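Side-chain contacts in SspB protein (Streptomyces clavuligerus, PDB 6JUF), which probably acts as a DNA-cleaving nuclease within the SspABCD-SspE system, a phosphorothioation-sensing bacterial defence against phages: residues Gly25-Ala30 with Phe67-Glu72; Leu117-Pro122 with Cys238-Ala243; Asp174-Met179 with Gly206-Val211; Leu229-Ile234 with Glu280-Ser285; Ser4-Ala9 with Trp131-His136. One frame throughout, in Å; residues are numbered along the deposited sequence.

Interaction 1: residues Gly25-Ala30 with Phe67-Glu72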
# COMPACT_ATOMS: atom_id res chain seq x y z
N GLY B 25 -1.16 5.27 6.21
CA GLY B 25 -2.07 6.19 6.94
C GLY B 25 -1.37 6.83 8.13
O GLY B 25 -1.58 8.01 8.42
N TRP B 26 -0.50 6.06 8.80
CA TRP B 26 0.23 6.61 9.96
C TRP B 26 1.23 7.67 9.56
O TRP B 26 1.36 8.71 10.25
CB TRP B 26 0.94 5.49 10.69
CG TRP B 26 0.00 4.62 11.48
CD1 TRP B 26 -1.37 4.66 11.55
CD2 TRP B 26 0.42 3.53 12.41
NE1 TRP B 26 -1.86 3.67 12.42
CE2 TRP B 26 -0.81 2.95 12.93
CE3 TRP B 26 1.63 2.98 12.77
CZ2 TRP B 26 -0.80 1.93 13.88
CZ3 TRP B 26 1.63 1.92 13.69
CH2 TRP B 26 0.45 1.40 14.22
N LEU B 27 1.97 7.45 8.45
CA LEU B 27 2.99 8.44 8.04
C LEU B 27 2.26 9.74 7.62
O LEU B 27 2.64 10.83 7.94
CB LEU B 27 3.79 7.90 6.89
CG LEU B 27 4.57 6.63 7.22
CD1 LEU B 27 5.38 6.26 5.98
CD2 LEU B 27 5.43 6.79 8.51
N HIS B 28 1.21 9.55 6.84
CA HIS B 28 0.45 10.69 6.29
C HIS B 28 -0.23 11.57 7.32
O HIS B 28 -0.01 12.81 7.36
CB HIS B 28 -0.57 10.15 5.28
CG HIS B 28 -1.52 11.18 4.73
ND1 HIS B 28 -1.14 12.07 3.77
CD2 HIS B 28 -2.87 11.41 4.98
CE1 HIS B 28 -2.22 12.86 3.45
NE2 HIS B 28 -3.28 12.45 4.18
N LYS B 29 -1.00 10.90 8.17
CA LYS B 29 -1.72 11.65 9.26
C LYS B 29 -0.77 12.22 10.29
O LYS B 29 -1.05 13.31 10.79
CB LYS B 29 -2.73 10.77 9.97
CG LYS B 29 -3.87 10.43 9.05
CD LYS B 29 -5.03 9.72 9.72
CE LYS B 29 -4.73 8.28 10.03
NZ LYS B 29 -5.56 7.83 11.19
N ALA B 30 0.35 11.54 10.61
CA ALA B 30 1.35 12.14 11.51
C ALA B 30 1.88 13.47 10.92
O ALA B 30 1.93 14.49 11.62
CB ALA B 30 2.47 11.14 11.82
N PHE B 67 11.64 7.10 10.41
CA PHE B 67 11.75 7.36 8.94
C PHE B 67 12.33 8.76 8.68
O PHE B 67 12.43 9.18 7.52
CB PHE B 67 10.39 7.19 8.20
CG PHE B 67 10.04 5.75 7.93
CD1 PHE B 67 10.83 4.98 7.06
CD2 PHE B 67 8.95 5.16 8.55
CE1 PHE B 67 10.50 3.66 6.81
CE2 PHE B 67 8.63 3.85 8.33
CZ PHE B 67 9.41 3.06 7.47
N LYS B 68 12.76 9.46 9.73
CA LYS B 68 13.39 10.79 9.59
C LYS B 68 12.40 11.83 9.11
O LYS B 68 12.75 12.82 8.43
CB LYS B 68 14.69 10.76 8.75
CG LYS B 68 15.67 9.63 9.07
CD LYS B 68 16.13 9.53 10.51
CE LYS B 68 17.48 8.82 10.67
NZ LYS B 68 17.47 7.46 10.09
N LEU B 69 11.12 11.60 9.45
CA LEU B 69 10.04 12.49 9.07
C LEU B 69 9.73 13.48 10.17
O LEU B 69 9.11 14.52 9.93
CB LEU B 69 8.77 11.68 8.70
CG LEU B 69 8.98 10.72 7.51
CD1 LEU B 69 7.78 9.78 7.42
CD2 LEU B 69 9.08 11.42 6.15
N THR B 70 10.16 13.15 11.40
CA THR B 70 10.13 14.12 12.49
C THR B 70 11.42 14.03 13.25
O THR B 70 12.17 13.04 13.10
CB THR B 70 9.05 13.80 13.53
OG1 THR B 70 9.24 12.44 14.02
CG2 THR B 70 7.63 13.96 12.94
N ARG B 71 11.70 15.13 13.99
CA ARG B 71 12.72 15.13 15.04
C ARG B 71 11.98 15.46 16.33
O ARG B 71 10.91 16.08 16.28
CB ARG B 71 13.81 16.19 14.78
CG ARG B 71 14.97 15.82 13.83
CD ARG B 71 16.10 15.37 14.80
NE ARG B 71 17.28 15.57 14.10
CZ ARG B 71 18.45 15.07 14.34
NH1 ARG B 71 18.65 14.31 15.41
NH2 ARG B 71 19.40 15.39 13.47
N GLU B 72 12.53 15.09 17.47
CA GLU B 72 11.91 15.41 18.73
C GLU B 72 12.90 16.24 19.59
O GLU B 72 14.13 16.08 19.53
CB GLU B 72 11.47 14.12 19.48
CG GLU B 72 10.41 13.32 18.72
CD GLU B 72 9.86 12.20 19.55
OE1 GLU B 72 10.20 12.05 20.74
OE2 GLU B 72 9.11 11.40 18.96

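Interaction 2: residues Leu117-Pro122 with Cys238-Ala243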
# COMPACT_ATOMS: atom_id res chain seq x y z
N LEU B 117 15.15 4.90 6.86
CA LEU B 117 14.99 4.15 8.11
C LEU B 117 16.38 3.65 8.60
O LEU B 117 16.68 3.67 9.77
CB LEU B 117 14.05 2.95 7.91
CG LEU B 117 13.82 2.04 9.13
CD1 LEU B 117 13.24 2.81 10.37
CD2 LEU B 117 12.91 0.88 8.77
N LEU B 118 17.20 3.22 7.65
CA LEU B 118 18.53 2.64 7.94
C LEU B 118 19.59 3.73 8.14
O LEU B 118 20.66 3.50 8.68
CB LEU B 118 18.93 1.68 6.81
CG LEU B 118 18.13 0.40 6.66
CD1 LEU B 118 18.56 -0.29 5.38
CD2 LEU B 118 18.29 -0.51 7.88
N SER B 119 19.25 4.94 7.70
CA SER B 119 20.24 6.03 7.59
C SER B 119 20.86 6.44 8.92
O SER B 119 20.17 6.51 9.92
CB SER B 119 19.59 7.26 6.94
OG SER B 119 20.52 8.29 6.73
N SER B 120 22.16 6.74 8.90
CA SER B 120 22.85 7.22 10.08
C SER B 120 23.95 8.16 9.59
O SER B 120 24.66 7.88 8.61
CB SER B 120 23.45 6.05 10.83
OG SER B 120 24.13 6.50 11.96
N ARG B 121 24.04 9.31 10.24
CA ARG B 121 25.15 10.24 10.00
C ARG B 121 25.38 11.00 11.30
O ARG B 121 24.53 10.94 12.20
CB ARG B 121 24.82 11.19 8.84
CG ARG B 121 24.54 12.60 9.34
CD ARG B 121 23.20 13.20 8.91
NE ARG B 121 22.64 12.59 7.72
CZ ARG B 121 23.08 12.81 6.49
NH1 ARG B 121 24.08 13.68 6.30
NH2 ARG B 121 22.53 12.18 5.44
N PRO B 122 26.51 11.74 11.41
CA PRO B 122 26.73 12.45 12.66
C PRO B 122 25.62 13.45 12.90
O PRO B 122 25.24 14.24 12.01
CB PRO B 122 28.09 13.17 12.42
CG PRO B 122 28.76 12.34 11.37
CD PRO B 122 27.68 11.78 10.50
N CYS B 238 23.98 6.54 -2.94
CA CYS B 238 25.44 6.51 -3.00
C CYS B 238 26.10 7.83 -2.54
O CYS B 238 27.02 7.86 -1.75
CB CYS B 238 25.91 6.12 -4.41
SG CYS B 238 25.54 4.42 -4.87
N LEU B 239 25.55 8.94 -3.08
CA LEU B 239 26.05 10.28 -2.75
C LEU B 239 25.74 10.67 -1.31
O LEU B 239 26.60 11.25 -0.62
CB LEU B 239 25.49 11.28 -3.74
CG LEU B 239 26.07 11.21 -5.16
CD1 LEU B 239 25.05 11.87 -6.14
CD2 LEU B 239 27.46 11.83 -5.28
N ASP B 240 24.52 10.28 -0.85
CA ASP B 240 24.15 10.56 0.54
C ASP B 240 25.08 9.79 1.49
O ASP B 240 25.50 10.30 2.53
CB ASP B 240 22.70 10.13 0.72
CG ASP B 240 22.13 10.50 2.08
OD1 ASP B 240 22.24 11.67 2.49
OD2 ASP B 240 21.55 9.59 2.73
N TYR B 241 25.41 8.53 1.09
CA TYR B 241 26.34 7.72 1.89
C TYR B 241 27.71 8.40 1.99
O TYR B 241 28.28 8.55 3.07
CB TYR B 241 26.44 6.29 1.33
CG TYR B 241 27.30 5.43 2.22
CD1 TYR B 241 26.74 4.88 3.41
CD2 TYR B 241 28.64 5.20 1.95
CE1 TYR B 241 27.56 4.11 4.24
CE2 TYR B 241 29.44 4.46 2.80
CZ TYR B 241 28.89 3.91 3.93
OH TYR B 241 29.65 3.18 4.79
N ALA B 242 28.23 8.84 0.83
CA ALA B 242 29.50 9.54 0.80
C ALA B 242 29.49 10.79 1.69
O ALA B 242 30.47 11.10 2.36
CB ALA B 242 29.84 9.88 -0.65
N ALA B 243 28.36 11.50 1.66
CA ALA B 243 28.15 12.72 2.43
C ALA B 243 28.27 12.57 3.96
O ALA B 243 28.46 13.53 4.64
CB ALA B 243 26.82 13.35 2.06
O HOH W 1 22.73 8.18 4.80
O HOH W 2 19.63 9.89 4.60

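Interaction 3: residues Asp174-Met179 with Gly206-Val211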
# COMPACT_ATOMS: atom_id res chain seq x y z
N ASP B 174 10.24 -9.98 14.62
CA ASP B 174 8.84 -10.16 14.15
C ASP B 174 8.36 -9.01 13.29
O ASP B 174 7.77 -9.22 12.22
CB ASP B 174 7.87 -10.31 15.33
CG ASP B 174 7.95 -11.68 15.96
OD1 ASP B 174 8.48 -12.61 15.32
OD2 ASP B 174 7.49 -11.85 17.09
N CYS B 175 8.66 -7.79 13.70
CA CYS B 175 8.24 -6.58 12.94
C CYS B 175 8.96 -6.48 11.61
O CYS B 175 8.34 -6.11 10.59
CB CYS B 175 8.54 -5.34 13.77
SG CYS B 175 7.66 -3.89 13.07
N ILE B 176 10.26 -6.80 11.59
CA ILE B 176 11.05 -6.77 10.32
C ILE B 176 10.40 -7.75 9.31
O ILE B 176 10.21 -7.42 8.16
CB ILE B 176 12.51 -7.21 10.60
CG1 ILE B 176 13.28 -6.08 11.29
CG2 ILE B 176 13.22 -7.58 9.29
CD1 ILE B 176 14.59 -6.46 11.99
N THR B 177 10.00 -8.94 9.78
CA THR B 177 9.37 -9.93 8.89
C THR B 177 8.03 -9.41 8.34
O THR B 177 7.82 -9.46 7.13
CB THR B 177 9.11 -11.24 9.66
OG1 THR B 177 10.33 -11.62 10.32
CG2 THR B 177 8.72 -12.36 8.73
N LYS B 178 7.17 -8.89 9.20
CA LYS B 178 5.87 -8.35 8.77
C LYS B 178 6.02 -7.17 7.80
O LYS B 178 5.16 -6.99 6.92
CB LYS B 178 5.04 -7.86 10.02
CG LYS B 178 4.48 -9.03 10.79
CD LYS B 178 3.42 -8.61 11.79
CE LYS B 178 4.02 -8.19 13.07
NZ LYS B 178 2.89 -7.72 13.92
N MET B 179 7.12 -6.42 7.92
CA MET B 179 7.32 -5.22 7.11
C MET B 179 7.73 -5.63 5.68
O MET B 179 7.37 -4.94 4.70
CB MET B 179 8.43 -4.35 7.74
CG MET B 179 8.84 -3.13 6.87
SD MET B 179 9.76 -1.99 7.96
CE MET B 179 10.18 -0.77 6.73
N GLY B 206 9.93 -6.52 -2.29
CA GLY B 206 10.42 -7.90 -2.50
C GLY B 206 11.78 -8.22 -1.86
O GLY B 206 12.56 -9.00 -2.43
N LEU B 207 12.08 -7.60 -0.72
CA LEU B 207 13.42 -7.78 -0.06
C LEU B 207 13.56 -9.04 0.75
O LEU B 207 14.66 -9.40 1.07
CB LEU B 207 13.74 -6.57 0.85
CG LEU B 207 14.27 -5.34 0.09
CD1 LEU B 207 14.13 -4.11 1.00
CD2 LEU B 207 15.73 -5.60 -0.32
N MET B 208 12.44 -9.65 1.21
CA MET B 208 12.59 -10.78 2.16
C MET B 208 11.56 -11.81 1.76
O MET B 208 10.44 -11.46 1.30
CB MET B 208 12.34 -10.32 3.61
CG MET B 208 12.89 -11.25 4.69
SD MET B 208 12.53 -10.49 6.28
CE MET B 208 12.37 -11.98 7.32
N GLU B 209 11.89 -13.08 1.92
CA GLU B 209 10.98 -14.15 1.54
C GLU B 209 11.12 -15.32 2.52
O GLU B 209 12.14 -15.50 3.18
CB GLU B 209 11.26 -14.59 0.08
CG GLU B 209 10.41 -15.73 -0.50
CD GLU B 209 8.89 -15.43 -0.47
OE1 GLU B 209 8.27 -15.42 0.59
OE2 GLU B 209 8.32 -15.23 -1.58
N GLN B 210 10.03 -16.08 2.60
CA GLN B 210 10.01 -17.33 3.33
C GLN B 210 10.74 -18.40 2.54
O GLN B 210 10.59 -18.49 1.31
CB GLN B 210 8.52 -17.69 3.51
CG GLN B 210 8.31 -19.13 3.85
CD GLN B 210 8.94 -19.55 5.13
OE1 GLN B 210 9.43 -20.68 5.22
NE2 GLN B 210 8.92 -18.68 6.15
N VAL B 211 11.50 -19.26 3.22
CA VAL B 211 12.16 -20.29 2.45
C VAL B 211 11.85 -21.70 2.98
O VAL B 211 11.69 -21.91 4.19
CB VAL B 211 13.61 -19.92 2.09
CG1 VAL B 211 14.48 -19.93 3.33
CG2 VAL B 211 14.13 -20.83 0.99

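Interaction 4: residues Leu229-Ile234 with Glu280-Ser285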
# COMPACT_ATOMS: atom_id res chain seq x y z
N LEU B 229 13.48 -0.37 -8.41
CA LEU B 229 14.45 0.54 -7.72
C LEU B 229 15.05 1.46 -8.77
O LEU B 229 15.91 1.03 -9.57
CB LEU B 229 15.51 -0.29 -7.01
CG LEU B 229 16.67 0.49 -6.34
CD1 LEU B 229 16.19 1.61 -5.43
CD2 LEU B 229 17.61 -0.52 -5.65
N PRO B 230 14.57 2.72 -8.81
CA PRO B 230 15.07 3.61 -9.88
C PRO B 230 16.58 3.91 -9.72
O PRO B 230 17.13 4.03 -8.60
CB PRO B 230 14.23 4.91 -9.73
CG PRO B 230 13.03 4.48 -8.95
CD PRO B 230 13.53 3.38 -8.02
N ALA B 231 17.25 4.07 -10.89
CA ALA B 231 18.67 4.50 -10.90
C ALA B 231 18.97 5.75 -10.09
O ALA B 231 19.98 5.79 -9.39
CB ALA B 231 19.11 4.70 -12.35
N ARG B 232 18.09 6.77 -10.16
CA ARG B 232 18.36 7.98 -9.39
C ARG B 232 18.20 7.77 -7.87
O ARG B 232 18.80 8.46 -7.09
CB ARG B 232 17.49 9.16 -9.87
CG ARG B 232 17.99 9.63 -11.26
CD ARG B 232 17.23 10.87 -11.75
NE ARG B 232 15.90 10.50 -12.18
CZ ARG B 232 15.20 11.09 -13.16
NH1 ARG B 232 15.72 12.08 -13.87
NH2 ARG B 232 13.97 10.67 -13.45
N ILE B 233 17.39 6.77 -7.47
CA ILE B 233 17.34 6.46 -6.01
C ILE B 233 18.66 5.81 -5.53
O ILE B 233 19.22 6.17 -4.49
CB ILE B 233 16.12 5.59 -5.62
CG1 ILE B 233 14.77 6.27 -5.92
CG2 ILE B 233 16.21 5.16 -4.13
CD1 ILE B 233 14.52 7.57 -5.18
N ILE B 234 19.18 4.89 -6.36
CA ILE B 234 20.51 4.30 -6.14
C ILE B 234 21.59 5.40 -6.06
O ILE B 234 22.37 5.47 -5.10
CB ILE B 234 20.85 3.23 -7.18
CG1 ILE B 234 19.86 2.04 -7.06
CG2 ILE B 234 22.28 2.74 -7.00
CD1 ILE B 234 19.86 1.07 -8.26
N GLU B 280 26.21 4.99 -13.88
CA GLU B 280 26.60 5.39 -15.25
C GLU B 280 25.49 6.18 -15.90
O GLU B 280 25.72 7.17 -16.59
CB GLU B 280 26.90 4.14 -16.08
CG GLU B 280 28.22 3.53 -15.60
CD GLU B 280 28.82 2.51 -16.52
OE1 GLU B 280 30.05 2.43 -16.51
OE2 GLU B 280 28.10 1.80 -17.27
N LYS B 281 24.26 5.68 -15.74
CA LYS B 281 23.10 6.37 -16.29
C LYS B 281 22.95 7.77 -15.73
O LYS B 281 22.74 8.72 -16.46
CB LYS B 281 21.84 5.51 -16.05
CG LYS B 281 20.64 5.98 -16.83
CD LYS B 281 19.56 4.94 -16.63
CE LYS B 281 18.17 5.53 -16.71
NZ LYS B 281 17.27 4.34 -16.51
N VAL B 282 23.19 7.91 -14.43
CA VAL B 282 23.02 9.20 -13.78
C VAL B 282 24.17 10.14 -14.08
O VAL B 282 23.95 11.30 -14.35
CB VAL B 282 22.73 9.00 -12.28
CG1 VAL B 282 22.59 10.34 -11.56
CG2 VAL B 282 21.44 8.23 -12.11
N ALA B 283 25.40 9.61 -14.13
CA ALA B 283 26.59 10.39 -14.48
C ALA B 283 26.53 10.95 -15.88
O ALA B 283 27.11 12.01 -16.12
CB ALA B 283 27.86 9.57 -14.35
N ALA B 284 25.84 10.28 -16.79
CA ALA B 284 25.76 10.79 -18.16
C ALA B 284 25.04 12.15 -18.24
O ALA B 284 25.38 12.97 -19.12
CB ALA B 284 25.09 9.79 -19.07
N SER B 285 24.13 12.39 -17.30
CA SER B 285 23.31 13.60 -17.19
C SER B 285 23.97 14.68 -16.33
O SER B 285 23.54 15.83 -16.35
CB SER B 285 21.98 13.21 -16.47
OG SER B 285 21.10 12.61 -17.35

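Interaction 5: residues Ser4-Ala9 with Trp131-His136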
# COMPACT_ATOMS: atom_id res chain seq x y z
N SER B 4 31.86 -2.04 18.18
CA SER B 4 30.81 -1.11 18.56
C SER B 4 30.12 -0.43 17.37
O SER B 4 29.66 0.69 17.47
CB SER B 4 31.37 -0.05 19.51
OG SER B 4 32.07 0.93 18.78
N ARG B 5 30.09 -1.12 16.24
CA ARG B 5 29.52 -0.55 15.03
C ARG B 5 28.06 -0.17 15.26
O ARG B 5 27.57 0.87 14.78
CB ARG B 5 29.63 -1.52 13.86
CG ARG B 5 31.03 -1.56 13.24
CD ARG B 5 31.50 -2.98 13.16
NE ARG B 5 31.27 -3.58 11.86
CZ ARG B 5 31.05 -4.89 11.68
NH1 ARG B 5 30.97 -5.71 12.72
NH2 ARG B 5 30.86 -5.35 10.46
N LEU B 6 27.37 -0.99 16.02
CA LEU B 6 25.92 -0.78 16.15
C LEU B 6 25.66 0.52 16.96
O LEU B 6 24.80 1.34 16.58
CB LEU B 6 25.25 -2.00 16.80
CG LEU B 6 23.70 -1.85 16.94
CD1 LEU B 6 22.99 -1.61 15.58
CD2 LEU B 6 23.06 -3.02 17.68
N ALA B 7 26.38 0.71 18.06
CA ALA B 7 26.25 1.96 18.80
C ALA B 7 26.55 3.19 17.96
O ALA B 7 25.95 4.24 18.14
CB ALA B 7 27.18 1.92 20.02
N GLU B 8 27.54 3.10 17.08
CA GLU B 8 27.90 4.25 16.30
C GLU B 8 26.82 4.59 15.27
O GLU B 8 26.61 5.76 14.93
CB GLU B 8 29.24 4.02 15.65
CG GLU B 8 30.34 3.87 16.68
CD GLU B 8 31.70 3.75 16.03
OE1 GLU B 8 32.41 2.78 16.35
OE2 GLU B 8 32.03 4.63 15.19
N ALA B 9 26.15 3.55 14.80
CA ALA B 9 25.15 3.68 13.76
C ALA B 9 23.79 4.08 14.33
O ALA B 9 23.00 4.80 13.68
CB ALA B 9 25.01 2.39 12.96
N TRP B 131 17.00 -3.38 12.65
CA TRP B 131 17.06 -3.32 11.17
C TRP B 131 18.46 -3.11 10.66
O TRP B 131 18.88 -3.75 9.66
CB TRP B 131 16.21 -2.13 10.67
CG TRP B 131 14.71 -2.45 10.55
CD1 TRP B 131 14.01 -2.52 9.37
CD2 TRP B 131 13.72 -2.61 11.62
NE1 TRP B 131 12.65 -2.72 9.61
CE2 TRP B 131 12.44 -2.82 10.97
CE3 TRP B 131 13.77 -2.60 13.04
CZ2 TRP B 131 11.26 -3.02 11.70
CZ3 TRP B 131 12.60 -2.83 13.76
CH2 TRP B 131 11.38 -3.06 13.12
N TYR B 132 19.19 -2.20 11.29
CA TYR B 132 20.60 -1.97 10.93
C TYR B 132 21.45 -3.27 11.05
O TYR B 132 22.17 -3.62 10.14
CB TYR B 132 21.22 -0.80 11.75
CG TYR B 132 22.57 -0.45 11.18
CD1 TYR B 132 23.74 -1.11 11.61
CD2 TYR B 132 22.70 0.57 10.23
CE1 TYR B 132 24.98 -0.78 11.07
CE2 TYR B 132 23.94 0.88 9.67
CZ TYR B 132 25.05 0.19 10.08
OH TYR B 132 26.26 0.51 9.54
N VAL B 133 21.31 -4.03 12.14
CA VAL B 133 22.02 -5.32 12.24
C VAL B 133 21.58 -6.24 11.09
O VAL B 133 22.41 -6.83 10.42
CB VAL B 133 21.73 -6.03 13.60
CG1 VAL B 133 22.44 -7.42 13.60
CG2 VAL B 133 22.28 -5.18 14.75
N ALA B 134 20.25 -6.38 10.89
CA ALA B 134 19.71 -7.36 9.93
C ALA B 134 20.25 -7.09 8.53
O ALA B 134 20.66 -8.00 7.83
CB ALA B 134 18.16 -7.39 9.91
N PHE B 135 20.23 -5.83 8.12
CA PHE B 135 20.71 -5.49 6.76
C PHE B 135 22.22 -5.36 6.67
O PHE B 135 22.78 -5.78 5.61
CB PHE B 135 20.03 -4.23 6.24
CG PHE B 135 18.61 -4.48 5.79
CD1 PHE B 135 18.35 -4.75 4.45
CD2 PHE B 135 17.55 -4.50 6.70
CE1 PHE B 135 17.04 -5.01 4.01
CE2 PHE B 135 16.25 -4.74 6.26
CZ PHE B 135 15.99 -5.05 4.94
N HIS B 136 22.88 -4.77 7.68
CA HIS B 136 24.28 -4.33 7.49
C HIS B 136 25.32 -5.11 8.28
O HIS B 136 26.49 -5.07 7.91
CB HIS B 136 24.36 -2.85 7.85
CG HIS B 136 23.63 -1.97 6.86
ND1 HIS B 136 23.95 -1.95 5.56
CD2 HIS B 136 22.63 -1.04 7.03
CE1 HIS B 136 23.16 -1.09 4.89
NE2 HIS B 136 22.34 -0.51 5.79

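Interaction 1: residues Gly25-Ala30 with Phe67-Glu72
Leu27 of helix 24-34 packs against Phe67 and Leu69, which stand on either side in sequence of Lys68, the C-prime residue of the Schellman motif that ends helix 57-66 just before the chain enters strand 70-74. Phe67 is the first residue of that turn to leave helical geometry. Its CD2 lies 3.9 Å from Leu27 CD2, and the methyl meets the ring obliquely. The rest of this buried ring has aromatic company: Phe202 lies nearly parallel to it and Trp63 is moderately tilted, so a large flat residue suits the place. Lys68 follows, with phi at 68°. Its N bonds to Arg65 O, and Leu69 N reaches back to Ser64 O. A glycine is common at such a position; here the place is taken by a lysine, whose NZ is held by the carbonyls of Trp116 and Ser119. Leu69 brings the backbone back toward helix 24-34, its CA 8.2 Å from that of Leu27, and sends CD1 to the same leucine methyl. Beyond it the chain extends. Thr70 touches Ser64 of the preceding helix, Arg71 pairs through its backbone with Tyr86 of strand 83-87, and Glu72 forms salt bridges from OE2 to Arg61 and Arg65, tying the strand to helix 57-66. The apolar contact itself rests on one branch of Leu27: with CG beside the backbone N (chi1 -62°), its CD2 serves both neighbours, each of whose side chains crosses Leu27 at about a right angle, and the distance from Leu27 CD2 to Leu69 CD1 is 4.0 Å.

Interaction 2: residues Leu117-Pro122 with Cys238-Ala243
A salt bridge between Arg121 and Asp240, backed by two bridging waters at Ser119, joins the loop after helix 107-118 to the last turns of helix 231-243. Arg121 NH2 stands 3.0 Å from Asp240 OD1. The hydrogen bond within this pair is weak, its N-H...O angle being only 134°. OD1 lies at the guanidinium edge, near its plane, yet the carboxylate plane is turned 37° from that of the guanidinium, and the other oxygen does not share the arginine: the pair is held through one nitrogen and one oxygen. The arginine chain bends at chi2 and chi3 to bring its end across to the aspartate.

Asp240 OD2 has other partners. Trp115 NE1 donates to it from helix 107-118, and both waters donate as well, water 1 at 2.8 Å from OD2. These waters also bond Ser119 OG, water 2 at 2.8 Å from that hydroxyl. Ser119 OG and Asp240 OD2 are themselves 4.3 Å apart, a separation that a water can span. A small hydroxyl suits this place, leaving width for the waters. Several donors around a buried carboxylate would probably help to keep it ionised. Phe307 of helix 306-317 packs on both Arg121 and Asp240, giving the ion pair an apolar wall. The whole is a direct side-chain salt bridge, with a water-mediated serine-carboxylate link beside it, tying the loop just past the end of helix 107-118 to the side of helix 231-243.

Interaction 3: residues Asp174-Met179 with Gly206-Val211
Thr177 and Met208, which meet each other, both also touch Trp219 of strand 218-221. The carboxylate of Glu209 takes no part in the contact with the helix. At its edge, Glu209 OE1 uses its anti lone pair to accept the N-H of Gln210 (2.8 Å from Gln210 N to Glu209 OE1), and the same oxygen forms a salt bridge with Arg185.

The contact itself joins helix 166-180 to strand 208-211, within an order of helices and strands consistent with a winged-helix fold. Met208 points its extended chain at the helix, with CG anti to the backbone N (chi1 -161°), which carries the methyl to Thr177. Met208 CE is 3.6 Å from Thr177 OG1 and 3.9 Å from Thr177 CG2, so it rests against both branches of the threonine. Farther back along the chain, Met208 SD lies 4.2 Å from Ile176 CG2. The other branch of that isoleucine heads for Trp131 on helix 129-137. A long, unbranched methionine suits the strand here, being able to span the gap between backbones whose nearest CA atoms, those of Thr177 and Met208, are 7.5 Å apart.

Thr177 OG1 is bonded to Val173 O, one turn back in its own helix. With its proton probably engaged there, the hydroxyl can lie against the methionine methyl, whose C-H groups are at most weakly polar; the contact rests mainly on dispersion and shape, with CG2 as the apolar half.

Interaction 4: residues Leu229-Ile234 with Glu280-Ser285
The backbones come closest where the first turn of helix 231-243 passes helix 272-285, with the CA atoms of Arg232 and Val282 6.5 Å apart. Pro230 occupies the N-cap position just before, and its carbonyl accepts the N-H of Ile234 as the helix starts. Such a close approach needs small or slender residues, and Ala231 and Val282 supply them.

Val282 carries the contact through a single branch. Its CG2 is set anti to the carbonyl carbon, beside the backbone N, and reaches three parts of the opposite turn: it lies 3.8 Å from Arg232 CG, 3.9 Å from Ala231 O and 4.2 Å from Ala231 CB. The valine and arginine side chains cross at about a right angle, and the methyl meets the arginine at CG, near its root. The charged end bends at chi3 (-74°) and is engaged with another helix, Arg232 NE bonding to Gln317 OE1. On the outer side Lys281 lays its extended chain by the alanine, with its CD 4.3 Å from Ala231 CB. A lysine suits this margin, since its methylenes can lie by the alanine while the residue as a whole remains exposed.

The order helix 231-243, strand 250-253, helices 254-259, 264-268 and 272-285, then strands 289-293 and 298-302, is consistent with a winged-helix domain, in which this contact joins the first helix to the one just before the two-stranded hairpin. Ala278, one turn earlier on helix 272-285, also packs on Ala231, helix 306-317 receives Arg232, and Glu195 of the second subunit touches Pro230.

Interaction 5: residues Ser4-Ala9 with Trp131-His136
Ala9 sets its CB over the centre of the Tyr132 ring, 3.6 Å from the centroid and only 11° off the ring normal, a CH-pi contact. The opposite face is covered toward its rim by His136 CB, one turn on in the tyrosine's own helix, so the ring is sandwiched between two aliphatic carbons. Tyr132 is placed for this by its first torsion, which sets CG anti to the backbone N (chi1 -170°). Alanine suits the spot: a lone methyl is small enough to sit directly over the ring centre.

Leu6, about one turn earlier in helix 5-9, sits beside them. Its two methyls both touch Val133 CG2, with Leu6 CD2 and Leu6 CD1 each 3.7 Å away from it. Leu6 CD1 also meets Tyr132 CD1 obliquely, at 4.1 Å. The helix axes run at 121° to each other and approach to 10.6 Å.

Around this, His155 and Ser159 of helix 145-159 close over Leu6, and the carbonyl of Ala9 is bonded to Ser120 OG. The short N-terminal helix is thus fixed by buried aliphatic and aromatic surfaces on this side, an attraction of dispersion that depends on fit and not on paired charges.

Interactions 1 and 5 are buried and apolar; interaction 3 is buried too, but sets a threonine hydroxyl beside a methionine methyl. Interaction 2, also buried, is polar, with two bridging waters, whereas interaction 4 is only partly buried and ends in a lysine at the surface. Interactions 2 and 4 share helix 231-243, gripping its late and early turns, with centres about 17 Å apart. Trp131 lies at the junction of interactions 3 and 5, its ring meeting Cys175, Ile176 and Met179, and it also packs on Leu117 of interaction 2. Lys68 connects interaction 1 to Ser119 of interaction 2, and Phe67 touches Met179. Interaction 4 stands apart from 1, 3 and 5, touching none of them.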